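Local coordinates for protein condensin complex subunit 3 (Schizosaccharomyces pombe, PDB 5OQR) that serves as a regulatory subunit of the condensin complex, which is required to convert interphase chromatin into mitotic-like condensed chromosomes, at residues T542-L547 with S568-A573; N524-L529 with T560-A565; E572-F577 with K606-Q611; I502-L507 with K534-L539. All blocks are in the same frame, centred on the assembly; numbering follows the deposited sequence.

In the fold
The four contacts illustrate how an alpha-solenoid is assembled from consecutive helices, each touching helices near it in the chain. Helix 563-574 serves interactions 1, 2 and 3, while helix 537-554 serves interactions 1 and 4. Interactions 1 and 2 lie closest, their centres about 10 Å apart, and join directly: Leu547 packs on both Val525 and Leu529. Interaction 3 continues the row, its centre about 12 Å from that of interaction 1, with Phe571 meeting Pro607. Interaction 4 links to interaction 2 through a probable hydrogen bond of 3.1 Å between Tyr528 OH and Leu507 O. Interactions 3 and 4, centred about 23 Å apart, do not touch.

Interaction 1 of 4, residues T542-L547 with S568-A573; sequences TAIRTL and SILFEA
Ile544 provides most of what helix 537-554 brings to its contact with Ile569, Leu570 and Ala573 of helix 563-574. From its CB two branches diverge. CG2 stands anti to the backbone N and faces Leu570, at 4.3 Å from Leu570 CD2. The longer branch leaves through CG1, beside the backbone N (chi1 -60°), and ends in CD1, which lies 3.8 Å from Ile569 CD1. The same Ile544 CD1 is 4.2 Å from Ala573 CB. The two isoleucines run past one another in opposing senses, whereas Leu547, one turn on, meets Ile569 CD1 with its own CD1 and lies nearly perpendicular to it. The short axis segments approach to 10.7 Å and make an angle of 134° between their N-to-C directions. Tyr532 of helix 518-534 touches Ile544, Ile569 and Ala573, and Leu585 and Ala589 of helix 580-597 add further apolar cover to Ile544. Arg545 and Thr546 pack instead against another protein chain of the assembly. Across this part of the HEAT-repeat solenoid, then, methyl groups join the two helices in a buried, wholly apolar contact whose stability would be expected to come from close packing and exclusion of water.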
loop_
_atom_site.group_PDB
_atom_site.type_symbol
_atom_site.label_atom_id
_atom_site.label_comp_id
_atom_site.label_asym_id
_atom_site.label_seq_id
_atom_site.Cartn_x
_atom_site.Cartn_y
_atom_site.Cartn_z
ATOM N N THR A 542 -13.112 -3.035 24.453
ATOM C CA THR A 542 -14.153 -4.057 24.496
ATOM C C THR A 542 -15.530 -3.428 24.351
ATOM O O THR A 542 -16.416 -4.000 23.707
ATOM C CB THR A 542 -14.053 -4.854 25.801
ATOM O OG1 THR A 542 -12.832 -5.601 25.809
ATOM C CG2 THR A 542 -15.222 -5.822 25.953
ATOM N N ALA A 543 -15.727 -2.251 24.943
ATOM C CA ALA A 543 -17.008 -1.564 24.828
ATOM C C ALA A 543 -17.276 -1.138 23.390
ATOM O O ALA A 543 -18.375 -1.348 22.867
ATOM C CB ALA A 543 -17.034 -0.356 25.762
ATOM N N ILE A 544 -16.279 -0.540 22.733
ATOM C CA ILE A 544 -16.467 -0.056 21.366
ATOM C C ILE A 544 -16.852 -1.205 20.442
ATOM O O ILE A 544 -17.787 -1.093 19.641
ATOM C CB ILE A 544 -15.197 0.660 20.866
ATOM C CG1 ILE A 544 -14.856 1.864 21.750
ATOM C CG2 ILE A 544 -15.359 1.104 19.413
ATOM C CD1 ILE A 544 -15.868 2.989 21.715
ATOM N N ARG A 545 -16.127 -2.321 20.524
ATOM C CA ARG A 545 -16.433 -3.456 19.660
ATOM C C ARG A 545 -17.811 -4.022 19.965
ATOM O O ARG A 545 -18.571 -4.360 19.050
ATOM C CB ARG A 545 -15.372 -4.546 19.816
ATOM C CG ARG A 545 -13.960 -4.125 19.456
ATOM C CD ARG A 545 -13.031 -5.331 19.410
ATOM N NE ARG A 545 -11.628 -4.955 19.545
ATOM C CZ ARG A 545 -10.969 -4.902 20.696
ATOM N NH1 ARG A 545 -11.576 -5.201 21.836
ATOM N NH2 ARG A 545 -9.692 -4.548 20.709
ATOM N N THR A 546 -18.150 -4.139 21.247
ATOM C CA THR A 546 -19.426 -4.734 21.628
ATOM C C THR A 546 -20.593 -3.876 21.163
ATOM O O THR A 546 -21.503 -4.362 20.483
ATOM C CB THR A 546 -19.474 -4.928 23.143
ATOM O OG1 THR A 546 -18.334 -5.681 23.562
ATOM C CG2 THR A 546 -20.741 -5.658 23.551
ATOM N N LEU A 547 -20.584 -2.593 21.524
ATOM C CA LEU A 547 -21.682 -1.708 21.151
ATOM C C LEU A 547 -21.788 -1.569 19.638
ATOM O O LEU A 547 -22.894 -1.529 19.087
ATOM C CB LEU A 547 -21.495 -0.348 21.819
ATOM C CG LEU A 547 -21.728 -0.377 23.333
ATOM C CD1 LEU A 547 -20.981 0.740 24.028
ATOM C CD2 LEU A 547 -23.206 -0.287 23.634
ATOM N N SER A 568 -21.387 9.309 22.078
ATOM C CA SER A 568 -20.427 9.999 22.932
ATOM C C SER A 568 -19.115 9.230 23.025
ATOM O O SER A 568 -18.038 9.790 22.794
ATOM C CB SER A 568 -21.027 10.208 24.320
ATOM O OG SER A 568 -20.062 10.731 25.215
ATOM N N ILE A 569 -19.180 7.940 23.368
ATOM C CA ILE A 569 -17.952 7.168 23.522
ATOM C C ILE A 569 -17.241 7.024 22.185
ATOM O O ILE A 569 -16.009 6.953 22.136
ATOM C CB ILE A 569 -18.237 5.794 24.161
ATOM C CG1 ILE A 569 -19.054 4.901 23.223
ATOM C CG2 ILE A 569 -18.973 5.967 25.480
ATOM C CD1 ILE A 569 -19.090 3.462 23.645
ATOM N N LEU A 570 -17.994 6.985 21.083
ATOM C CA LEU A 570 -17.372 6.953 19.764
ATOM C C LEU A 570 -16.628 8.251 19.477
ATOM O O LEU A 570 -15.548 8.231 18.874
ATOM C CB LEU A 570 -18.428 6.689 18.693
ATOM C CG LEU A 570 -19.017 5.277 18.651
ATOM C CD1 LEU A 570 -20.223 5.226 17.733
ATOM C CD2 LEU A 570 -17.973 4.271 18.196
ATOM N N PHE A 571 -17.188 9.391 19.892
ATOM C CA PHE A 571 -16.473 10.657 19.767
ATOM C C PHE A 571 -15.234 10.668 20.647
ATOM O O PHE A 571 -14.130 10.979 20.186
ATOM C CB PHE A 571 -17.384 11.831 20.141
ATOM C CG PHE A 571 -18.425 12.148 19.116
ATOM C CD1 PHE A 571 -18.065 12.446 17.816
ATOM C CD2 PHE A 571 -19.765 12.168 19.457
ATOM C CE1 PHE A 571 -19.023 12.742 16.872
ATOM C CE2 PHE A 571 -20.726 12.463 18.518
ATOM C CZ PHE A 571 -20.353 12.753 17.224
ATOM N N GLU A 572 -15.403 10.339 21.927
ATOM C CA GLU A 572 -14.284 10.365 22.861
ATOM C C GLU A 572 -13.153 9.467 22.382
ATOM O O GLU A 572 -11.980 9.859 22.407
ATOM C CB GLU A 572 -14.767 9.941 24.248
ATOM C CG GLU A 572 -13.815 10.282 25.373
ATOM C CD GLU A 572 -14.405 9.980 26.735
ATOM O OE1 GLU A 572 -13.636 9.635 27.656
ATOM O OE2 GLU A 572 -15.641 10.083 26.881
ATOM N N ALA A 573 -13.486 8.256 21.930
ATOM C CA ALA A 573 -12.464 7.343 21.431
ATOM C C ALA A 573 -11.702 7.964 20.270
ATOM O O ALA A 573 -10.468 7.927 20.226
ATOM C CB ALA A 573 -13.102 6.022 21.000
#

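Interaction 2 of 4, residues N524-L529 with T560-A565; sequences NVPLYL and TEYEDA
This is an aromatic-aliphatic surface contact in which Val525, Pro526 and Leu529 of helix 518-534 receive Tyr562 and Ala565, residues at the start of helix 563-574. Segment 524-529 belongs to HEAT 8, and its partner follows about thirty residues later. Tyr562 occupies the N-cap position of its helix and contributes its phenol ring to the interface. Val525 CG1 sits over one face of that ring, displaced toward the rim, in a CH-pi contact: the methyl is 3.8 Å from the ring centroid and 24° off the ring normal. Its approach is explained by the valine rotamer, in which CG1 stands opposite the backbone N (chi1 168°) and beside the carbonyl carbon.

Farther out along the ring, Pro526 crosses the phenol almost at a right angle, and Pro526 CG comes 3.6 Å from Tyr562 OH. Pro526 has no amide hydrogen to give to the turn before, and the helix is kinked here. One turn later Leu529 divides its two methyls: CD1 lies 3.8 Å from Ala565 CB, while CD2 settles 4.0 Å from the carbonyl oxygen Ala565 O. Leu529 CD1 also reaches the inner end of the ring, 4.3 Å from Tyr562 CD1.

Phe522, earlier on helix 518-534 itself, also meets the Tyr562 ring, with planes inclined at about 45°. Among the neighbouring helices, helix 537-554 lies against Val525 with Leu547 and Met550, and Leu547 also touches Leu529. Helix 500-514 packs on helix 518-534 where Leu510 meets Asn524 and Leu527.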
loop_
_atom_site.group_PDB
_atom_site.type_symbol
_atom_site.label_atom_id
_atom_site.label_comp_id
_atom_site.label_asym_id
_atom_site.label_seq_id
_atom_site.Cartn_x
_atom_site.Cartn_y
_atom_site.Cartn_z
ATOM N N ASN A 524 -27.793 -5.023 28.478
ATOM C CA ASN A 524 -26.407 -4.894 28.908
ATOM C C ASN A 524 -25.698 -3.679 28.331
ATOM O O ASN A 524 -24.518 -3.474 28.635
ATOM C CB ASN A 524 -25.630 -6.162 28.543
ATOM C CG ASN A 524 -25.887 -7.296 29.512
ATOM O OD1 ASN A 524 -25.798 -7.119 30.725
ATOM N ND2 ASN A 524 -26.221 -8.465 28.983
ATOM N N VAL A 525 -26.372 -2.867 27.514
ATOM C CA VAL A 525 -25.767 -1.620 27.042
ATOM C C VAL A 525 -25.262 -0.779 28.212
ATOM O O VAL A 525 -24.115 -0.317 28.162
ATOM C CB VAL A 525 -26.742 -0.862 26.140
ATOM C CG1 VAL A 525 -26.249 0.559 25.876
ATOM C CG2 VAL A 525 -26.928 -1.589 24.821
ATOM N N PRO A 526 -26.046 -0.535 29.265
ATOM C CA PRO A 526 -25.524 0.262 30.388
ATOM C C PRO A 526 -24.208 -0.253 30.937
ATOM O O PRO A 526 -23.339 0.546 31.308
ATOM C CB PRO A 526 -26.650 0.167 31.428
ATOM C CG PRO A 526 -27.877 -0.072 30.632
ATOM C CD PRO A 526 -27.460 -0.901 29.456
ATOM N N LEU A 527 -24.035 -1.573 30.999
ATOM C CA LEU A 527 -22.795 -2.136 31.521
ATOM C C LEU A 527 -21.609 -1.736 30.656
ATOM O O LEU A 527 -20.583 -1.271 31.163
ATOM C CB LEU A 527 -22.913 -3.658 31.603
ATOM C CG LEU A 527 -21.666 -4.412 32.069
ATOM C CD1 LEU A 527 -21.305 -4.028 33.493
ATOM C CD2 LEU A 527 -21.890 -5.898 31.957
ATOM N N TYR A 528 -21.732 -1.909 29.340
ATOM C CA TYR A 528 -20.624 -1.600 28.448
ATOM C C TYR A 528 -20.367 -0.104 28.333
ATOM O O TYR A 528 -19.258 0.290 27.958
ATOM C CB TYR A 528 -20.889 -2.210 27.076
ATOM C CG TYR A 528 -20.767 -3.712 27.099
ATOM C CD1 TYR A 528 -21.892 -4.520 27.130
ATOM C CD2 TYR A 528 -19.521 -4.319 27.125
ATOM C CE1 TYR A 528 -21.778 -5.893 27.165
ATOM C CE2 TYR A 528 -19.396 -5.688 27.161
ATOM C CZ TYR A 528 -20.524 -6.471 27.183
ATOM O OH TYR A 528 -20.394 -7.838 27.216
ATOM N N LEU A 529 -21.355 0.736 28.643
ATOM C CA LEU A 529 -21.084 2.163 28.779
ATOM C C LEU A 529 -20.308 2.444 30.057
ATOM O O LEU A 529 -19.378 3.257 30.061
ATOM C CB LEU A 529 -22.391 2.952 28.761
ATOM C CG LEU A 529 -23.205 2.850 27.473
ATOM C CD1 LEU A 529 -24.586 3.432 27.678
ATOM C CD2 LEU A 529 -22.494 3.552 26.326
ATOM N N THR A 560 -32.059 3.258 20.188
ATOM C CA THR A 560 -32.181 4.705 20.065
ATOM C C THR A 560 -32.241 5.404 21.417
ATOM O O THR A 560 -31.961 6.605 21.490
ATOM C CB THR A 560 -33.418 5.059 19.237
ATOM O OG1 THR A 560 -34.387 4.010 19.343
ATOM C CG2 THR A 560 -33.039 5.258 17.776
ATOM N N GLU A 561 -32.589 4.686 22.487
ATOM C CA GLU A 561 -32.569 5.288 23.817
ATOM C C GLU A 561 -31.147 5.602 24.251
ATOM O O GLU A 561 -30.926 6.539 25.028
ATOM C CB GLU A 561 -33.223 4.362 24.843
ATOM C CG GLU A 561 -34.669 3.999 24.567
ATOM C CD GLU A 561 -34.806 2.911 23.520
ATOM O OE1 GLU A 561 -34.103 2.975 22.490
ATOM O OE2 GLU A 561 -35.607 1.981 23.733
ATOM N N TYR A 562 -30.177 4.827 23.773
ATOM C CA TYR A 562 -28.775 5.013 24.110
ATOM C C TYR A 562 -27.995 5.663 22.974
ATOM O O TYR A 562 -26.762 5.622 22.969
ATOM C CB TYR A 562 -28.152 3.668 24.484
ATOM C CG TYR A 562 -28.855 2.967 25.624
ATOM C CD1 TYR A 562 -28.842 3.497 26.905
ATOM C CD2 TYR A 562 -29.528 1.770 25.420
ATOM C CE1 TYR A 562 -29.480 2.858 27.949
ATOM C CE2 TYR A 562 -30.166 1.123 26.459
ATOM C CZ TYR A 562 -30.139 1.673 27.721
ATOM O OH TYR A 562 -30.774 1.038 28.762
ATOM N N GLU A 563 -28.697 6.275 22.020
ATOM C CA GLU A 563 -28.045 6.833 20.840
ATOM C C GLU A 563 -26.983 7.856 21.223
ATOM O O GLU A 563 -25.869 7.843 20.688
ATOM C CB GLU A 563 -29.098 7.460 19.931
ATOM C CG GLU A 563 -28.575 7.974 18.611
ATOM C CD GLU A 563 -29.647 8.689 17.815
ATOM O OE1 GLU A 563 -30.436 9.439 18.427
ATOM O OE2 GLU A 563 -29.710 8.494 16.582
ATOM N N ASP A 564 -27.310 8.757 22.149
ATOM C CA ASP A 564 -26.368 9.813 22.504
ATOM C C ASP A 564 -25.203 9.269 23.319
ATOM O O ASP A 564 -24.066 9.730 23.171
ATOM C CB ASP A 564 -27.089 10.920 23.274
ATOM C CG ASP A 564 -28.194 11.569 22.462
ATOM O OD1 ASP A 564 -27.876 12.313 21.511
ATOM O OD2 ASP A 564 -29.380 11.339 22.779
ATOM N N ALA A 565 -25.463 8.288 24.185
ATOM C CA ALA A 565 -24.397 7.728 25.008
ATOM C C ALA A 565 -23.404 6.942 24.164
ATOM O O ALA A 565 -22.193 7.001 24.404
ATOM C CB ALA A 565 -24.990 6.843 26.101
#

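Interaction 3 of 4, residues E572-F577 with K606-Q611; sequences EALGEF and KPLIIQ
Leu574 O and Gln611 OE1 face one another at 3.3 Å, two acceptors that cannot bond, although the glutamine amide lies directly beside the carbonyl. The setting is the all-helical solenoid of this HEAT-repeat protein, where the C-terminal end of helix 563-574 packs on helix 601-613, just ahead of an inverse gamma turn centred on Glu576. The polar groups find other partners: Gln611 NE2 bonds to Thr617 OG1, and Leu574 O takes a weak hydrogen bond from Gln583 NE2. The bond to Thr617 is consistent with an amide turned so that OE1 lies next to Leu574 O.

The first torsion of Gln611 (chi1 -155°) brings CG alongside the leucine, 3.7 Å from Leu574 CD1, and the bend at chi2, 77°, turns the amide back toward Leu574 O and Gly575. Leu574 and Gln611 pass each other in opposite directions. The other leucine branch, CD2, turns to Leu608, whose side chain crosses that of Leu574 nearly perpendicularly. Ile590 of helix 580-597 touches both leucines, and helix 621-635 adds Leu623 against Leu574 and Leu627 against Leu608. Pro607 O lies 4.2 Å from Leu574 CD2. Closer still, Leu574 CD2 rests 3.7 Å from Leu608 CD2.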
loop_
_atom_site.group_PDB
_atom_site.type_symbol
_atom_site.label_atom_id
_atom_site.label_comp_id
_atom_site.label_asym_id
_atom_site.label_seq_id
_atom_site.Cartn_x
_atom_site.Cartn_y
_atom_site.Cartn_z
ATOM N N GLU A 572 -15.403 10.339 21.927
ATOM C CA GLU A 572 -14.284 10.365 22.861
ATOM C C GLU A 572 -13.153 9.467 22.382
ATOM O O GLU A 572 -11.980 9.859 22.407
ATOM C CB GLU A 572 -14.767 9.941 24.248
ATOM C CG GLU A 572 -13.815 10.282 25.373
ATOM C CD GLU A 572 -14.405 9.980 26.735
ATOM O OE1 GLU A 572 -13.636 9.635 27.656
ATOM O OE2 GLU A 572 -15.641 10.083 26.881
ATOM N N ALA A 573 -13.486 8.256 21.930
ATOM C CA ALA A 573 -12.464 7.343 21.431
ATOM C C ALA A 573 -11.702 7.964 20.270
ATOM O O ALA A 573 -10.468 7.927 20.226
ATOM C CB ALA A 573 -13.102 6.022 21.000
ATOM N N LEU A 574 -12.427 8.542 19.313
ATOM C CA LEU A 574 -11.795 9.084 18.120
ATOM C C LEU A 574 -10.869 10.252 18.434
ATOM O O LEU A 574 -9.950 10.525 17.656
ATOM C CB LEU A 574 -12.866 9.517 17.120
ATOM C CG LEU A 574 -12.388 10.073 15.780
ATOM C CD1 LEU A 574 -11.317 9.197 15.159
ATOM C CD2 LEU A 574 -13.565 10.211 14.840
ATOM N N GLY A 575 -11.083 10.939 19.551
ATOM C CA GLY A 575 -10.252 12.055 19.940
ATOM C C GLY A 575 -9.073 11.716 20.819
ATOM O O GLY A 575 -8.331 12.621 21.216
ATOM N N GLU A 576 -8.868 10.440 21.145
ATOM C CA GLU A 576 -7.755 10.033 22.004
ATOM C C GLU A 576 -6.550 9.664 21.141
ATOM O O GLU A 576 -6.176 8.502 20.988
ATOM C CB GLU A 576 -8.167 8.875 22.902
ATOM C CG GLU A 576 -9.277 9.221 23.883
ATOM C CD GLU A 576 -8.983 8.773 25.303
ATOM O OE1 GLU A 576 -7.794 8.618 25.653
ATOM O OE2 GLU A 576 -9.945 8.577 26.078
ATOM N N PHE A 577 -5.930 10.701 20.576
ATOM C CA PHE A 577 -4.681 10.512 19.849
ATOM C C PHE A 577 -3.563 10.003 20.747
ATOM O O PHE A 577 -2.492 9.651 20.240
ATOM C CB PHE A 577 -4.260 11.823 19.171
ATOM C CG PHE A 577 -3.856 12.908 20.132
ATOM C CD1 PHE A 577 -2.524 13.257 20.280
ATOM C CD2 PHE A 577 -4.806 13.580 20.883
ATOM C CE1 PHE A 577 -2.149 14.252 21.160
ATOM C CE2 PHE A 577 -4.436 14.574 21.765
ATOM C CZ PHE A 577 -3.107 14.912 21.904
ATOM N N LYS A 606 -18.181 14.990 9.887
ATOM C CA LYS A 606 -17.292 16.132 10.096
ATOM C C LYS A 606 -16.200 15.815 11.108
ATOM O O LYS A 606 -15.017 16.025 10.790
ATOM C CB LYS A 606 -18.113 17.364 10.491
ATOM C CG LYS A 606 -17.296 18.628 10.716
ATOM C CD LYS A 606 -17.930 19.504 11.779
ATOM C CE LYS A 606 -17.118 20.765 12.013
ATOM N NZ LYS A 606 -17.356 21.344 13.361
ATOM N N PRO A 607 -16.494 15.318 12.310
ATOM C CA PRO A 607 -15.400 14.893 13.199
ATOM C C PRO A 607 -14.452 13.886 12.571
ATOM O O PRO A 607 -13.252 13.903 12.875
ATOM C CB PRO A 607 -16.148 14.292 14.394
ATOM C CG PRO A 607 -17.442 14.994 14.405
ATOM C CD PRO A 607 -17.802 15.244 12.987
ATOM N N LEU A 608 -14.949 12.999 11.709
ATOM C CA LEU A 608 -14.071 12.033 11.055
ATOM C C LEU A 608 -13.068 12.732 10.150
ATOM O O LEU A 608 -11.862 12.466 10.213
ATOM C CB LEU A 608 -14.894 11.028 10.246
ATOM C CG LEU A 608 -15.152 9.632 10.809
ATOM C CD1 LEU A 608 -15.775 8.779 9.719
ATOM C CD2 LEU A 608 -13.893 8.965 11.330
ATOM N N ILE A 609 -13.553 13.624 9.286
ATOM C CA ILE A 609 -12.674 14.300 8.339
ATOM C C ILE A 609 -11.637 15.133 9.079
ATOM O O ILE A 609 -10.465 15.176 8.692
ATOM C CB ILE A 609 -13.508 15.151 7.362
ATOM C CG1 ILE A 609 -14.336 14.230 6.463
ATOM C CG2 ILE A 609 -12.610 16.067 6.521
ATOM C CD1 ILE A 609 -15.272 14.944 5.519
ATOM N N ILE A 610 -12.048 15.804 10.154
ATOM C CA ILE A 610 -11.114 16.634 10.909
ATOM C C ILE A 610 -9.996 15.776 11.485
ATOM O O ILE A 610 -8.808 16.039 11.263
ATOM C CB ILE A 610 -11.852 17.416 12.010
ATOM C CG1 ILE A 610 -12.784 18.452 11.379
ATOM C CG2 ILE A 610 -10.856 18.094 12.955
ATOM C CD1 ILE A 610 -13.590 19.264 12.369
ATOM N N GLN A 611 -10.361 14.738 12.239
ATOM C CA GLN A 611 -9.357 13.868 12.840
ATOM C C GLN A 611 -8.469 13.238 11.776
ATOM O O GLN A 611 -7.249 13.144 11.948
ATOM C CB GLN A 611 -10.040 12.785 13.671
ATOM C CG GLN A 611 -9.175 12.217 14.772
ATOM C CD GLN A 611 -9.077 13.144 15.960
ATOM O OE1 GLN A 611 -10.089 13.614 16.477
ATOM N NE2 GLN A 611 -7.856 13.422 16.396
#

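Interaction 4 of 4, residues I502-L507 with K534-L539; sequences IREKGL and KGSVVL
Ser536, entering helix 537-554 in HEAT 8, is the first residue to approach helix 500-514 of HEAT 7, its OG standing 4.5 Å from Glu504 OE2. It is the N-cap of its helix, and OG accepts a weak capping bond from Leu539 N at 3.5 Å. Two residues on, Val538 offers a methyl to the same glutamate: CG1, opposite the backbone N (chi1 172°), lies 3.9 Å from Glu504 OE2 and equally far from Glu504 OE1. The glutamate arrives nearly at a right angle to the valine, its chain extended beyond CG. Its carboxylate lies by the first turn of helix 537-554, but any effect of the helix end on it would be weak, since it meets a methyl group here and not a backbone amide.

Leu539 closes the segment and supplies its apolar end. Its CD1 meets Leu507 CD1 at 3.6 Å, the two leucines crossing roughly perpendicularly, and also comes 4.4 Å from Glu504 CG. Helix 518-534 lies alongside this leucine pair, with Cys531 touching both Leu507 and Leu539 and Leu527 adding to the cover of Leu507. On the other flank of helix 500-514, Ile502 and Lys505 pack on Leu463 of helix 457-471.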
loop_
_atom_site.group_PDB
_atom_site.type_symbol
_atom_site.label_atom_id
_atom_site.label_comp_id
_atom_site.label_asym_id
_atom_site.label_seq_id
_atom_site.Cartn_x
_atom_site.Cartn_y
_atom_site.Cartn_z
ATOM N N ILE A 502 -9.752 -12.832 34.252
ATOM C CA ILE A 502 -11.013 -13.554 34.134
ATOM C C ILE A 502 -12.147 -12.592 33.817
ATOM O O ILE A 502 -13.010 -12.880 32.981
ATOM C CB ILE A 502 -11.282 -14.356 35.421
ATOM C CG1 ILE A 502 -10.244 -15.471 35.567
ATOM C CG2 ILE A 502 -12.693 -14.943 35.417
ATOM C CD1 ILE A 502 -10.256 -16.157 36.916
ATOM N N ARG A 503 -12.165 -11.433 34.477
ATOM C CA ARG A 503 -13.212 -10.450 34.221
ATOM C C ARG A 503 -13.193 -9.991 32.770
ATOM O O ARG A 503 -14.245 -9.882 32.132
ATOM C CB ARG A 503 -13.039 -9.259 35.157
ATOM C CG ARG A 503 -14.220 -8.315 35.191
ATOM C CD ARG A 503 -13.789 -6.952 35.678
ATOM N NE ARG A 503 -12.851 -7.056 36.793
ATOM C CZ ARG A 503 -12.038 -6.080 37.185
ATOM N NH1 ARG A 503 -12.034 -4.913 36.551
ATOM N NH2 ARG A 503 -11.220 -6.273 38.210
ATOM N N GLU A 504 -12.006 -9.708 32.233
ATOM C CA GLU A 504 -11.909 -9.295 30.839
ATOM C C GLU A 504 -12.385 -10.399 29.906
ATOM O O GLU A 504 -13.103 -10.135 28.937
ATOM C CB GLU A 504 -10.471 -8.894 30.511
ATOM C CG GLU A 504 -10.013 -7.635 31.226
ATOM C CD GLU A 504 -8.583 -7.255 30.891
ATOM O OE1 GLU A 504 -7.904 -8.037 30.192
ATOM O OE2 GLU A 504 -8.140 -6.172 31.326
ATOM N N LYS A 505 -11.998 -11.644 30.184
ATOM C CA LYS A 505 -12.432 -12.756 29.346
ATOM C C LYS A 505 -13.932 -12.986 29.479
ATOM O O LYS A 505 -14.602 -13.328 28.500
ATOM C CB LYS A 505 -11.652 -14.017 29.715
ATOM C CG LYS A 505 -12.031 -15.251 28.912
ATOM C CD LYS A 505 -11.605 -15.158 27.453
ATOM C CE LYS A 505 -10.096 -15.212 27.293
ATOM N NZ LYS A 505 -9.505 -16.434 27.910
ATOM N N GLY A 506 -14.478 -12.794 30.681
ATOM C CA GLY A 506 -15.907 -12.969 30.864
ATOM C C GLY A 506 -16.719 -11.954 30.084
ATOM O O GLY A 506 -17.797 -12.266 29.575
ATOM N N LEU A 507 -16.215 -10.723 29.982
ATOM C CA LEU A 507 -16.936 -9.694 29.240
ATOM C C LEU A 507 -16.941 -9.989 27.746
ATOM O O LEU A 507 -17.962 -9.804 27.078
ATOM C CB LEU A 507 -16.326 -8.321 29.515
ATOM C CG LEU A 507 -16.788 -7.653 30.812
ATOM C CD1 LEU A 507 -15.898 -6.479 31.147
ATOM C CD2 LEU A 507 -18.233 -7.202 30.700
ATOM N N LYS A 534 -15.292 4.273 33.124
ATOM C CA LYS A 534 -14.542 3.951 34.331
ATOM C C LYS A 534 -13.571 2.792 34.144
ATOM O O LYS A 534 -12.925 2.385 35.114
ATOM C CB LYS A 534 -15.506 3.625 35.477
ATOM C CG LYS A 534 -16.533 4.712 35.762
ATOM C CD LYS A 534 -15.986 5.810 36.654
ATOM C CE LYS A 534 -16.875 7.045 36.585
ATOM N NZ LYS A 534 -16.640 7.985 37.707
ATOM N N GLY A 535 -13.442 2.256 32.930
ATOM C CA GLY A 535 -12.601 1.109 32.684
ATOM C C GLY A 535 -11.269 1.476 32.045
ATOM O O GLY A 535 -11.036 2.601 31.616
ATOM N N SER A 536 -10.390 0.481 31.986
ATOM C CA SER A 536 -9.080 0.660 31.386
ATOM C C SER A 536 -9.208 0.759 29.868
ATOM O O SER A 536 -10.293 0.637 29.295
ATOM C CB SER A 536 -8.159 -0.494 31.776
ATOM O OG SER A 536 -8.569 -1.700 31.158
ATOM N N VAL A 537 -8.073 0.981 29.204
ATOM C CA VAL A 537 -8.069 1.061 27.747
ATOM C C VAL A 537 -8.531 -0.256 27.141
ATOM O O VAL A 537 -9.318 -0.274 26.186
ATOM C CB VAL A 537 -6.671 1.462 27.241
ATOM C CG1 VAL A 537 -6.607 1.413 25.720
ATOM C CG2 VAL A 537 -6.317 2.853 27.735
ATOM N N VAL A 538 -8.048 -1.378 27.676
ATOM C CA VAL A 538 -8.489 -2.682 27.187
ATOM C C VAL A 538 -10.000 -2.803 27.309
ATOM O O VAL A 538 -10.663 -3.396 26.449
ATOM C CB VAL A 538 -7.766 -3.807 27.951
ATOM C CG1 VAL A 538 -8.352 -5.174 27.599
ATOM C CG2 VAL A 538 -6.280 -3.780 27.645
ATOM N N LEU A 539 -10.568 -2.250 28.378
ATOM C CA LEU A 539 -12.007 -2.334 28.584
ATOM C C LEU A 539 -12.751 -1.368 27.674
ATOM O O LEU A 539 -13.848 -1.678 27.199
ATOM C CB LEU A 539 -12.332 -2.058 30.053
ATOM C CG LEU A 539 -13.383 -2.949 30.721
ATOM C CD1 LEU A 539 -13.000 -4.418 30.657
ATOM C CD2 LEU A 539 -13.576 -2.527 32.167
#